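Local coordinates for Sts-2 protein (Mus musculus, PDB 3D4I) that acts as an acid-dependent phosphatase through this histidine-phosphatase domain and, as the full-length protein, interferes with CBL-mediated down-regulation of receptor tyrosine kinases, at residues Pro65-Cys70 / Cys100-Lys105; Gln23-Ser28 / Leu45-Ser50; Arg158-Arg163 / Met183-Asn188. One frame throughout, in Å; residues are numbered along the deposited sequence. Where two conformers were deposited one is given.

Contact 1: residues Pro65-Cys70 / Cys100-Lys105; sequences PPLSSC and CVQTAK
The run-in to helix 69-85 is fastened to the flank of helix 98-111 by one glutamine, Q102, which reaches out of its helix to the backbone of L67. The side chain runs extended beyond CG and delivers OE1 to L67 N at 2.9 Å. The N-H points almost straight at the oxygen (167°), although the donor lies 20° out of the carbonyl plane. P66 has no N-H to offer and meets the same oxygen with carbon instead, its CA lying 3.4 Å from Q102 OE1.

L67 and Q102 lie alongside each other, pointing opposite ways. With CG anti to its own carbonyl carbon (chi1 -71°), the leucine lays CD1 3.7 Å from Q102 CB, and both of its methyls face T103 OG1, CD1 and CD2 each 3.7 Å away.

In the histidine-phosphatase fold this is next to the Arg-His-Gly signature at the end of the first strand. T103 OG1 accepts a bond from G18 N and gives its own to R99 O one turn back, so the hydroxyl that L67 packs on is already bonded on both counts, while the threonine side chain touches H17. One residue past L67, S68 N-caps helix 69-85, its OG bonded to G71 N and also to E19. Across the dimer, C70 packs on F73 of the second subunit.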
ATOM      1  N   PRO A  65      -2.293  -8.439  16.859  1.00 22.18           N
ATOM      2  CA  PRO A  65      -3.052  -8.023  15.678  1.00 21.33           C
ATOM      3  C   PRO A  65      -2.353  -8.328  14.340  1.00 20.36           C
ATOM      4  O   PRO A  65      -1.111  -8.382  14.288  1.00 21.45           O
ATOM      5  CB  PRO A  65      -3.243  -6.524  15.905  1.00 21.26           C
ATOM      6  CG  PRO A  65      -1.985  -6.127  16.683  1.00 24.02           C
ATOM      7  CD  PRO A  65      -1.728  -7.291  17.599  1.00 21.43           C
ATOM      8  N   PRO A  66      -3.142  -8.544  13.270  1.00 18.54           N
ATOM      9  CA  PRO A  66      -2.589  -8.801  11.956  1.00 17.48           C
ATOM     10  C   PRO A  66      -2.118  -7.541  11.251  1.00 16.43           C
ATOM     11  O   PRO A  66      -2.393  -6.422  11.698  1.00 15.43           O
ATOM     12  CB  PRO A  66      -3.780  -9.392  11.204  1.00 18.02           C
ATOM     13  CG  PRO A  66      -4.957  -8.680  11.783  1.00 18.54           C
ATOM     14  CD  PRO A  66      -4.622  -8.604  13.250  1.00 18.87           C
ATOM     15  N   LEU A  67      -1.419  -7.726  10.142  1.00 15.35           N
ATOM     16  CA  LEU A  67      -1.097  -6.610   9.276  1.00 14.07           C
ATOM     17  C   LEU A  67      -2.400  -6.089   8.685  1.00 14.05           C
ATOM     18  O   LEU A  67      -3.299  -6.861   8.410  1.00 14.12           O
ATOM     19  CB  LEU A  67      -0.228  -7.102   8.119  1.00 14.61           C
ATOM     20  CG  LEU A  67       1.204  -7.498   8.469  1.00 14.46           C
ATOM     21  CD1 LEU A  67       1.911  -7.972   7.201  1.00 13.93           C
ATOM     22  CD2 LEU A  67       1.901  -6.339   9.087  1.00 13.98           C
ATOM     23  N   SER A  68      -2.487  -4.793   8.477  1.00 12.91           N
ATOM     24  CA  SER A  68      -3.561  -4.208   7.657  1.00 12.86           C
ATOM     25  C   SER A  68      -3.316  -4.536   6.205  1.00 13.11           C
ATOM     26  O   SER A  68      -2.232  -5.031   5.846  1.00 13.71           O
ATOM     27  CB  SER A  68      -3.564  -2.697   7.831  1.00 12.67           C
ATOM     28  OG  SER A  68      -2.340  -2.160   7.316  1.00 13.29           O
ATOM     29  N   SER A  69      -4.300  -4.257   5.349  1.00 12.53           N
ATOM     30  CA  SER A  69      -4.099  -4.388   3.901  1.00 12.75           C
ATOM     31  C   SER A  69      -2.889  -3.564   3.420  1.00 12.89           C
ATOM     32  O   SER A  69      -2.109  -4.010   2.574  1.00 12.17           O
ATOM     33  CB  SER A  69      -5.365  -3.927   3.174  1.00 12.53           C
ATOM     34  OG  SER A  69      -6.451  -4.781   3.553  1.00 16.38           O
ATOM     35  N   CYS A  70      -2.730  -2.371   3.980  1.00 13.39           N
ATOM     36  CA  CYS A  70      -1.592  -1.507   3.626  1.00 13.62           C
ATOM     37  C   CYS A  70      -0.260  -2.127   4.120  1.00 14.30           C
ATOM     38  O   CYS A  70       0.735  -2.092   3.403  1.00 15.06           O
ATOM     39  CB  CYS A  70      -1.788  -0.118   4.223  1.00 14.22           C
ATOM     40  SG  CYS A  70      -0.520   1.074   3.740  1.00 16.25           S
ATOM     41  N   CYS A 100       4.749  -9.850  12.495  1.00 17.13           N
ATOM     42  CA  CYS A 100       6.110 -10.151  12.064  1.00 17.13           C
ATOM     43  C   CYS A 100       6.185 -11.387  11.201  1.00 16.72           C
ATOM     44  O   CYS A 100       6.798 -11.354  10.140  1.00 16.37           O
ATOM     45  CB  CYS A 100       7.067 -10.283  13.261  1.00 16.86           C
ATOM     46  SG  CYS A 100       7.160  -8.811  14.266  1.00 18.27           S
ATOM     47  N   VAL A 101       5.562 -12.484  11.632  1.00 16.65           N
ATOM     48  CA  VAL A 101       5.502 -13.685  10.766  1.00 17.00           C
ATOM     49  C   VAL A 101       4.809 -13.388   9.401  1.00 15.91           C
ATOM     50  O   VAL A 101       5.252 -13.892   8.349  1.00 16.24           O
ATOM     51  CB  VAL A 101       4.880 -14.942  11.485  1.00 17.41           C
ATOM     52  CG1 VAL A 101       4.894 -16.142  10.574  1.00 20.44           C
ATOM     53  CG2 VAL A 101       5.651 -15.308  12.749  1.00 17.28           C
ATOM     54  N   GLN A 102       3.763 -12.553   9.407  1.00 14.21           N
ATOM     55  CA  GLN A 102       3.098 -12.182   8.140  1.00 14.99           C
ATOM     56  C   GLN A 102       4.010 -11.371   7.208  1.00 14.12           C
ATOM     57  O   GLN A 102       4.081 -11.616   5.990  1.00 13.72           O
ATOM     58  CB  GLN A 102       1.792 -11.424   8.397  1.00 14.65           C
ATOM     59  CG  GLN A 102       0.647 -12.325   8.915  1.00 15.09           C
ATOM     60  CD  GLN A 102      -0.589 -11.526   9.276  1.00 17.26           C
ATOM     61  OE1 GLN A 102      -0.507 -10.427   9.860  1.00 19.54           O
ATOM     62  NE2 GLN A 102      -1.758 -12.091   8.957  1.00 21.41           N
ATOM     63  N   THR A 103       4.679 -10.402   7.788  1.00 14.13           N
ATOM     64  CA  THR A 103       5.646  -9.570   7.043  1.00 13.95           C
ATOM     65  C   THR A 103       6.693 -10.499   6.414  1.00 14.37           C
ATOM     66  O   THR A 103       7.001 -10.370   5.221  1.00 14.17           O
ATOM     67  CB  THR A 103       6.303  -8.497   7.944  1.00 15.00           C
ATOM     68  OG1 THR A 103       5.317  -7.648   8.533  1.00 13.44           O
ATOM     69  CG2 THR A 103       7.279  -7.594   7.123  1.00 14.32           C
ATOM     70  N   ALA A 104       7.224 -11.445   7.207  1.00 14.39           N
ATOM     71  CA  ALA A 104       8.209 -12.396   6.698  1.00 15.54           C
ATOM     72  C   ALA A 104       7.671 -13.198   5.511  1.00 16.23           C
ATOM     73  O   ALA A 104       8.346 -13.315   4.492  1.00 17.05           O
ATOM     74  CB  ALA A 104       8.699 -13.346   7.815  1.00 14.95           C
ATOM     75  N   LYS A 105       6.463 -13.752   5.647  1.00 17.17           N
ATOM     76  CA  LYS A 105       5.843 -14.534   4.572  1.00 18.50           C
ATOM     77  C   LYS A 105       5.703 -13.706   3.289  1.00 17.90           C
ATOM     78  O   LYS A 105       6.052 -14.166   2.214  1.00 18.16           O
ATOM     79  CB  LYS A 105       4.471 -15.080   5.022  1.00 19.22           C
ATOM     80  CG  LYS A 105       3.649 -15.824   3.922  1.00 21.62           C
ATOM     81  CD  LYS A 105       2.213 -16.141   4.438  1.00 22.45           C
ATOM     82  CE  LYS A 105       1.415 -17.071   3.534  1.00 24.99           C
ATOM     83  NZ  LYS A 105       0.010 -17.167   4.057  1.00 30.69           N
TER

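Contact 2: residues Gln23-Ser28 / Leu45-Ser50; sequences QVFGKS and LNFPRS
N46 OD1 accepts the backbone N-H of C70, while the ND2 of the same amide bonds to E19 and rests on a methyl of V24, N46 ND2 to V24 CG2 being 3.9 Å. With both ends of the amide held, its rotation is fixed. This is the long loop between helices 29-32 and 69-85 of the histidine-phosphatase domain, folding back over the last turn of helix 21-25 beside the start of helix 69-85.

F25 is what the loop folds onto. Over the centre of one ring face stands F47 CE1, 3.3 Å above the plane. Over the centre of the other lies V24 CG1 of the preceding residue, 3.7 Å from that plane. The two phenylalanine rings sit close, centroids 4.3 Å apart, but their planes are inclined by 31°, so F47 leans onto F25 with its CE1 corner leading. N46 CB closes in at the edge of the F25 ring, in its plane.

The helix ends here: G26 leaves it with positive phi, and F25 O is taken by Q32 NE2. The second subunit covers part of the same patch, T259 of that chain packing on F25 and N46, and R49 makes salt bridges to E80 and D84 of it. F47 has CG anti to its carbonyl carbon (chi1 -74°), which swings its ring back to helix 21-25 and brings CE1 to 3.5 Å from F25 CG.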
ATOM      1  N   GLN A  23      -2.918   0.088  14.585  1.00 19.07           N
ATOM      2  CA  GLN A  23      -2.266   1.415  14.508  1.00 19.97           C
ATOM      3  C   GLN A  23      -3.250   2.396  13.866  1.00 19.42           C
ATOM      4  O   GLN A  23      -3.284   3.599  14.202  1.00 19.88           O
ATOM      5  CB  GLN A  23      -1.010   1.424  13.598  1.00 20.98           C
ATOM      6  CG  GLN A  23      -0.166   2.677  13.802  0.50 21.26           C
ATOM      7  CD  GLN A  23       0.945   2.849  12.792  0.50 21.97           C
ATOM      8  OE1 GLN A  23       1.637   1.897  12.426  0.50 26.44           O
ATOM      9  NE2 GLN A  23       1.146   4.086  12.356  0.50 26.85           N
ATOM     10  N   VAL A  24      -4.021   1.891  12.904  1.00 17.22           N
ATOM     11  CA  VAL A  24      -4.967   2.721  12.179  1.00 17.05           C
ATOM     12  C   VAL A  24      -6.317   2.815  12.914  1.00 16.45           C
ATOM     13  O   VAL A  24      -6.886   3.892  13.056  1.00 15.71           O
ATOM     14  CB  VAL A  24      -5.177   2.202  10.718  1.00 16.88           C
ATOM     15  CG1 VAL A  24      -6.276   3.012   9.978  1.00 17.31           C
ATOM     16  CG2 VAL A  24      -3.911   2.379   9.936  1.00 16.18           C
ATOM     17  N   PHE A  25      -6.836   1.671  13.332  1.00 16.12           N
ATOM     18  CA  PHE A  25      -8.210   1.605  13.798  1.00 17.28           C
ATOM     19  C   PHE A  25      -8.327   1.721  15.308  1.00 18.09           C
ATOM     20  O   PHE A  25      -9.440   1.853  15.849  1.00 19.43           O
ATOM     21  CB  PHE A  25      -8.898   0.367  13.233  1.00 15.93           C
ATOM     22  CG  PHE A  25      -9.020   0.420  11.723  1.00 14.78           C
ATOM     23  CD1 PHE A  25      -9.951   1.275  11.130  1.00 14.83           C
ATOM     24  CD2 PHE A  25      -8.144  -0.288  10.917  1.00 15.18           C
ATOM     25  CE1 PHE A  25     -10.063   1.380   9.753  1.00 14.55           C
ATOM     26  CE2 PHE A  25      -8.241  -0.202   9.512  1.00 14.39           C
ATOM     27  CZ  PHE A  25      -9.207   0.654   8.936  1.00 14.68           C
ATOM     28  N   GLY A  26      -7.186   1.699  15.980  1.00 18.44           N
ATOM     29  CA  GLY A  26      -7.138   1.952  17.429  1.00 20.28           C
ATOM     30  C   GLY A  26      -7.374   0.725  18.288  1.00 22.12           C
ATOM     31  O   GLY A  26      -7.478  -0.400  17.782  1.00 21.09           O
ATOM     32  N   LYS A  27      -7.434   0.932  19.611  1.00 23.66           N
ATOM     33  CA  LYS A  27      -7.489  -0.199  20.538  1.00 25.86           C
ATOM     34  C   LYS A  27      -8.783  -1.044  20.421  1.00 24.79           C
ATOM     35  O   LYS A  27      -8.762  -2.229  20.726  1.00 26.51           O
ATOM     36  CB  LYS A  27      -7.178   0.228  22.009  1.00 26.07           C
ATOM     37  CG  LYS A  27      -7.982   1.402  22.574  1.00 28.25           C
ATOM     38  CD  LYS A  27      -7.397   1.856  23.963  1.00 28.16           C
ATOM     39  CE  LYS A  27      -8.208   2.989  24.661  1.00 30.10           C
ATOM     40  NZ  LYS A  27      -7.652   3.348  26.081  1.00 31.21           N
ATOM     41  N   SER A  28      -9.855  -0.435  19.920  1.00 24.86           N
ATOM     42  CA  SER A  28     -11.145  -1.100  19.673  1.00 24.31           C
ATOM     43  C   SER A  28     -11.262  -1.831  18.331  1.00 22.96           C
ATOM     44  O   SER A  28     -12.345  -2.270  17.980  1.00 21.51           O
ATOM     45  CB  SER A  28     -12.287  -0.096  19.792  1.00 24.73           C
ATOM     46  OG  SER A  28     -12.416   0.743  18.654  1.00 28.52           O
ATOM     47  N   LEU A  45     -11.675  -1.390   4.043  1.00 15.17           N
ATOM     48  CA  LEU A  45     -10.874  -2.236   3.179  1.00 14.37           C
ATOM     49  C   LEU A  45      -9.470  -2.433   3.717  1.00 14.51           C
ATOM     50  O   LEU A  45      -8.761  -3.319   3.245  1.00 14.74           O
ATOM     51  CB  LEU A  45     -10.815  -1.711   1.738  1.00 14.92           C
ATOM     52  CG  LEU A  45     -12.160  -1.490   1.031  1.00 15.00           C
ATOM     53  CD1 LEU A  45     -11.893  -1.098  -0.397  1.00 14.93           C
ATOM     54  CD2 LEU A  45     -13.004  -2.787   1.048  1.00 13.34           C
ATOM     55  N   ASN A  46      -9.064  -1.641   4.704  1.00 13.92           N
ATOM     56  CA  ASN A  46      -7.715  -1.834   5.266  1.00 15.07           C
ATOM     57  C   ASN A  46      -7.652  -2.933   6.321  1.00 15.47           C
ATOM     58  O   ASN A  46      -6.558  -3.277   6.769  1.00 15.24           O
ATOM     59  CB  ASN A  46      -7.152  -0.523   5.817  1.00 14.72           C
ATOM     60  CG  ASN A  46      -5.628  -0.504   5.889  1.00 15.60           C
ATOM     61  OD1 ASN A  46      -4.945  -1.026   5.023  1.00 13.87           O
ATOM     62  ND2 ASN A  46      -5.095   0.146   6.932  1.00 11.75           N
ATOM     63  N   PHE A  47      -8.811  -3.462   6.746  1.00 16.20           N
ATOM     64  CA  PHE A  47      -8.839  -4.748   7.467  1.00 16.23           C
ATOM     65  C   PHE A  47      -8.537  -5.833   6.458  1.00 17.08           C
ATOM     66  O   PHE A  47      -8.989  -5.726   5.318  1.00 16.14           O
ATOM     67  CB  PHE A  47     -10.204  -5.021   8.133  1.00 15.38           C
ATOM     68  CG  PHE A  47     -10.464  -4.188   9.362  1.00 16.81           C
ATOM     69  CD1 PHE A  47     -10.874  -2.866   9.255  1.00 17.65           C
ATOM     70  CD2 PHE A  47     -10.311  -4.732  10.633  1.00 18.79           C
ATOM     71  CE1 PHE A  47     -11.159  -2.078  10.423  1.00 18.07           C
ATOM     72  CE2 PHE A  47     -10.555  -3.969  11.772  1.00 17.33           C
ATOM     73  CZ  PHE A  47     -11.001  -2.652  11.673  1.00 17.47           C
ATOM     74  N   PRO A  48      -7.744  -6.865   6.847  1.00 17.42           N
ATOM     75  CA  PRO A  48      -7.392  -7.902   5.867  1.00 19.13           C
ATOM     76  C   PRO A  48      -8.587  -8.777   5.465  1.00 21.14           C
ATOM     77  O   PRO A  48      -9.581  -8.846   6.189  1.00 20.41           O
ATOM     78  CB  PRO A  48      -6.314  -8.739   6.594  1.00 19.54           C
ATOM     79  CG  PRO A  48      -6.562  -8.470   8.100  1.00 17.13           C
ATOM     80  CD  PRO A  48      -7.139  -7.094   8.173  1.00 17.55           C
ATOM     81  N   ARG A  49      -8.470  -9.446   4.324  1.00 24.15           N
ATOM     82  CA  ARG A  49      -9.538 -10.295   3.783  1.00 27.19           C
ATOM     83  C   ARG A  49      -9.969 -11.361   4.770  1.00 27.59           C
ATOM     84  O   ARG A  49     -11.146 -11.691   4.864  1.00 28.14           O
ATOM     85  CB  ARG A  49      -9.098 -10.922   2.441  1.00 27.14           C
ATOM     86  CG  ARG A  49      -9.833 -10.381   1.204  1.00 28.45           C
ATOM     87  CD  ARG A  49      -9.111 -10.808  -0.088  1.00 30.24           C
ATOM     88  NE  ARG A  49     -10.004 -11.233  -1.169  1.00 35.31           N
ATOM     89  CZ  ARG A  49      -9.584 -11.847  -2.281  1.00 39.22           C
ATOM     90  NH1 ARG A  49      -8.286 -12.104  -2.456  1.00 40.43           N
ATOM     91  NH2 ARG A  49     -10.452 -12.224  -3.224  1.00 40.47           N
ATOM     92  N   SER A  50      -9.013 -11.886   5.531  1.00 28.82           N
ATOM     93  CA  SER A  50      -9.291 -12.934   6.506  1.00 29.97           C
ATOM     94  C   SER A  50      -8.302 -12.890   7.658  1.00 30.08           C
ATOM     95  O   SER A  50      -7.248 -12.252   7.557  1.00 30.11           O
ATOM     96  CB  SER A  50      -9.226 -14.317   5.837  1.00 30.47           C
ATOM     97  OG  SER A  50      -7.886 -14.647   5.513  1.00 30.97           O
TER

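Contact 3: residues Arg158-Arg163 / Met183-Asn188; sequences RPALPR and MGQIIN
This is a small surface contact in which the loop before helix 172-187 lies against the last turns of that same helix, and Q185 carries nearly all of it. The glutamine stretches across with CG anti to its backbone N (chi1 167°) and the chain extended beyond, which places the amide against the peptides of R158 to A160.

NE2 of Q185 approaches R158 O to 2.9 Å, but the N-H is bent well off the line to the oxygen (124°), and the hydrogen bond is weak. The same NE2 also lies 3.1 Å from A160 N. Both are donors, so nothing bonds there. The alanine N-H is instead taken by E122 OE1, and the other carboxylate oxygen of E122 takes L161 N, so that one acidic side chain fixes two successive peptides of the loop from just past the end of strand 119-121.

The rest is carbon. A160 CB packs against the glutamine amide, 3.6 Å from Q185 CD, and A160 CA is 3.6 Å from Q185 OE1. Nearer the helix, Q185 CB reaches A160 CB at 4.1 Å. With an alanine at position Q185 the amide would be gone, and R158 O would probably lose its donor from the helix while a gap opened beside the methyl of A160.

Around it the domain is layered in the usual alpha/beta way. P159 packs on E122 and P123, just after strand 119-121, and A160 also touches S182 on helix 172-187. Elsewhere on that helix, M183 and I187 rest on I12 of strand 11-16, while M183 and I186 rest on I199 of strand 196-201.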
ATOM      1  N   ARG A 158      15.219 -24.564  16.882  1.00 27.24           N
ATOM      2  CA  ARG A 158      15.277 -24.519  18.327  1.00 27.16           C
ATOM      3  C   ARG A 158      15.667 -23.119  18.745  1.00 26.03           C
ATOM      4  O   ARG A 158      16.846 -22.774  18.690  1.00 25.88           O
ATOM      5  CB  ARG A 158      16.294 -25.541  18.857  1.00 26.86           C
ATOM      6  CG  ARG A 158      15.922 -26.971  18.533  1.00 29.82           C
ATOM      7  CD  ARG A 158      15.272 -27.640  19.715  1.00 34.80           C
ATOM      8  NE  ARG A 158      16.010 -28.863  20.056  1.00 41.55           N
ATOM      9  CZ  ARG A 158      17.081 -28.900  20.850  1.00 43.49           C
ATOM     10  NH1 ARG A 158      17.553 -27.788  21.409  1.00 44.80           N
ATOM     11  NH2 ARG A 158      17.682 -30.054  21.091  1.00 43.90           N
ATOM     12  N   PRO A 159      14.673 -22.312  19.179  1.00 25.67           N
ATOM     13  CA  PRO A 159      14.919 -20.891  19.406  1.00 25.12           C
ATOM     14  C   PRO A 159      15.900 -20.677  20.536  1.00 24.94           C
ATOM     15  O   PRO A 159      15.986 -21.520  21.448  1.00 24.88           O
ATOM     16  CB  PRO A 159      13.528 -20.336  19.775  1.00 24.41           C
ATOM     17  CG  PRO A 159      12.767 -21.512  20.306  1.00 26.23           C
ATOM     18  CD  PRO A 159      13.284 -22.694  19.510  1.00 25.65           C
ATOM     19  N   ALA A 160      16.655 -19.580  20.458  1.00 24.02           N
ATOM     20  CA  ALA A 160      17.556 -19.157  21.533  1.00 24.25           C
ATOM     21  C   ALA A 160      16.802 -18.871  22.819  1.00 24.61           C
ATOM     22  O   ALA A 160      17.306 -19.133  23.911  1.00 23.87           O
ATOM     23  CB  ALA A 160      18.346 -17.930  21.113  1.00 23.81           C
ATOM     24  N   LEU A 161      15.601 -18.305  22.683  1.00 24.62           N
ATOM     25  CA  LEU A 161      14.721 -18.113  23.820  1.00 25.00           C
ATOM     26  C   LEU A 161      13.332 -18.663  23.493  1.00 25.06           C
ATOM     27  O   LEU A 161      12.624 -18.106  22.646  1.00 24.82           O
ATOM     28  CB  LEU A 161      14.655 -16.630  24.227  1.00 25.50           C
ATOM     29  CG  LEU A 161      13.816 -16.280  25.469  1.00 25.56           C
ATOM     30  CD1 LEU A 161      14.512 -16.668  26.768  1.00 24.76           C
ATOM     31  CD2 LEU A 161      13.483 -14.791  25.461  1.00 25.56           C
ATOM     32  N   PRO A 162      12.945 -19.770  24.157  1.00 25.03           N
ATOM     33  CA  PRO A 162      11.599 -20.316  24.020  1.00 24.86           C
ATOM     34  C   PRO A 162      10.533 -19.309  24.451  1.00 24.62           C
ATOM     35  O   PRO A 162      10.780 -18.496  25.337  1.00 24.24           O
ATOM     36  CB  PRO A 162      11.613 -21.520  24.965  1.00 24.78           C
ATOM     37  CG  PRO A 162      13.072 -21.889  25.110  1.00 26.11           C
ATOM     38  CD  PRO A 162      13.786 -20.577  25.062  1.00 25.11           C
ATOM     39  N   ARG A 163       9.360 -19.358  23.827  1.00 25.06           N
ATOM     40  CA  ARG A 163       8.329 -18.353  24.105  1.00 25.33           C
ATOM     41  C   ARG A 163       7.925 -18.278  25.577  1.00 25.63           C
ATOM     42  O   ARG A 163       7.764 -17.183  26.104  1.00 24.74           O
ATOM     43  CB  ARG A 163       7.104 -18.457  23.168  1.00 25.67           C
ATOM     44  CG  ARG A 163       6.291 -19.767  23.162  1.00 27.36           C
ATOM     45  CD  ARG A 163       6.457 -20.542  21.847  1.00 31.78           C
ATOM     46  NE  ARG A 163       5.885 -19.875  20.669  1.00 34.06           N
ATOM     47  CZ  ARG A 163       6.396 -19.906  19.431  1.00 34.13           C
ATOM     48  NH1 ARG A 163       7.529 -20.558  19.153  1.00 33.05           N
ATOM     49  NH2 ARG A 163       5.766 -19.261  18.455  1.00 30.96           N
ATOM     50  N   MET A 183      20.899 -13.022  18.880  1.00 21.72           N
ATOM     51  CA  MET A 183      21.684 -12.650  17.710  1.00 21.97           C
ATOM     52  C   MET A 183      22.980 -13.464  17.660  1.00 22.76           C
ATOM     53  O   MET A 183      23.388 -13.899  16.586  1.00 22.32           O
ATOM     54  CB  MET A 183      21.990 -11.154  17.692  1.00 22.39           C
ATOM     55  CG  MET A 183      20.760 -10.256  17.322  1.00 20.68           C
ATOM     56  SD  MET A 183      19.786 -10.871  15.913  1.00 22.04           S
ATOM     57  CE  MET A 183      20.883 -10.608  14.535  1.00 22.57           C
ATOM     58  N   GLY A 184      23.607 -13.666  18.822  1.00 23.51           N
ATOM     59  CA  GLY A 184      24.746 -14.594  18.932  1.00 25.27           C
ATOM     60  C   GLY A 184      24.470 -15.970  18.358  1.00 26.28           C
ATOM     61  O   GLY A 184      25.273 -16.496  17.574  1.00 26.70           O
ATOM     62  N   GLN A 185      23.344 -16.572  18.752  1.00 27.39           N
ATOM     63  CA  GLN A 185      22.956 -17.895  18.244  1.00 28.86           C
ATOM     64  C   GLN A 185      22.627 -17.859  16.752  1.00 28.72           C
ATOM     65  O   GLN A 185      22.991 -18.767  16.006  1.00 28.58           O
ATOM     66  CB  GLN A 185      21.793 -18.482  19.052  1.00 28.91           C
ATOM     67  CG  GLN A 185      21.125 -19.701  18.416  1.00 31.34           C
ATOM     68  CD  GLN A 185      20.213 -20.485  19.383  1.00 31.33           C
ATOM     69  OE1 GLN A 185      20.586 -20.752  20.528  1.00 34.90           O
ATOM     70  NE2 GLN A 185      19.024 -20.868  18.903  1.00 33.72           N
ATOM     71  N   ILE A 186      21.953 -16.801  16.317  1.00 28.37           N
ATOM     72  CA  ILE A 186      21.602 -16.650  14.911  1.00 28.93           C
ATOM     73  C   ILE A 186      22.863 -16.625  14.041  1.00 30.51           C
ATOM     74  O   ILE A 186      22.937 -17.336  13.038  1.00 31.03           O
ATOM     75  CB  ILE A 186      20.700 -15.392  14.675  1.00 28.63           C
ATOM     76  CG1 ILE A 186      19.315 -15.623  15.296  1.00 27.56           C
ATOM     77  CG2 ILE A 186      20.561 -15.082  13.194  1.00 28.17           C
ATOM     78  CD1 ILE A 186      18.404 -14.410  15.268  1.00 27.95           C
ATOM     79  N   ILE A 187      23.857 -15.843  14.447  1.00 32.08           N
ATOM     80  CA  ILE A 187      25.105 -15.737  13.681  1.00 35.00           C
ATOM     81  C   ILE A 187      25.836 -17.085  13.579  1.00 37.14           C
ATOM     82  O   ILE A 187      26.396 -17.424  12.530  1.00 37.88           O
ATOM     83  CB  ILE A 187      26.034 -14.619  14.244  1.00 34.64           C
ATOM     84  CG1 ILE A 187      25.370 -13.256  14.088  1.00 34.08           C
ATOM     85  CG2 ILE A 187      27.409 -14.615  13.562  1.00 36.40           C
ATOM     86  CD1 ILE A 187      24.701 -13.046  12.786  1.00 31.85           C
ATOM     87  N   ASN A 188      25.801 -17.854  14.663  1.00 39.24           N
ATOM     88  CA  ASN A 188      26.384 -19.203  14.682  1.00 41.39           C
ATOM     89  C   ASN A 188      25.489 -20.317  14.105  1.00 42.57           C
ATOM     90  O   ASN A 188      25.855 -21.492  14.148  1.00 43.24           O
ATOM     91  CB  ASN A 188      26.845 -19.555  16.093  1.00 41.19           C
ATOM     92  CG  ASN A 188      28.038 -18.733  16.543  1.00 42.31           C
ATOM     93  OD1 ASN A 188      27.997 -17.499  16.576  1.00 41.97           O
ATOM     94  ND2 ASN A 188      29.121 -19.424  16.902  1.00 43.44           N
TER

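From the N terminus, the chain leaves strand 11-16, forms helix 21-25 and wanders through a mostly irregular loop until contact 2 closes it. Contact 1 follows, bringing the lead-in to helix 69-85 to helix 98-111 around 29 residues that include strand 89-94. Contact 3 comes last, folding the loop after helix 143-148 onto the end of helix 172-187. The three lie in series, none nested or crossed. Contacts 1 and 2 touch directly, S69 OG probably bonding to L45 O, so the loop 45-50 meets the start of helix 69-85, and both contacts touch the second subunit. Contact 3 lies across the chain's centre from contact 2, their centres about 32 Å apart.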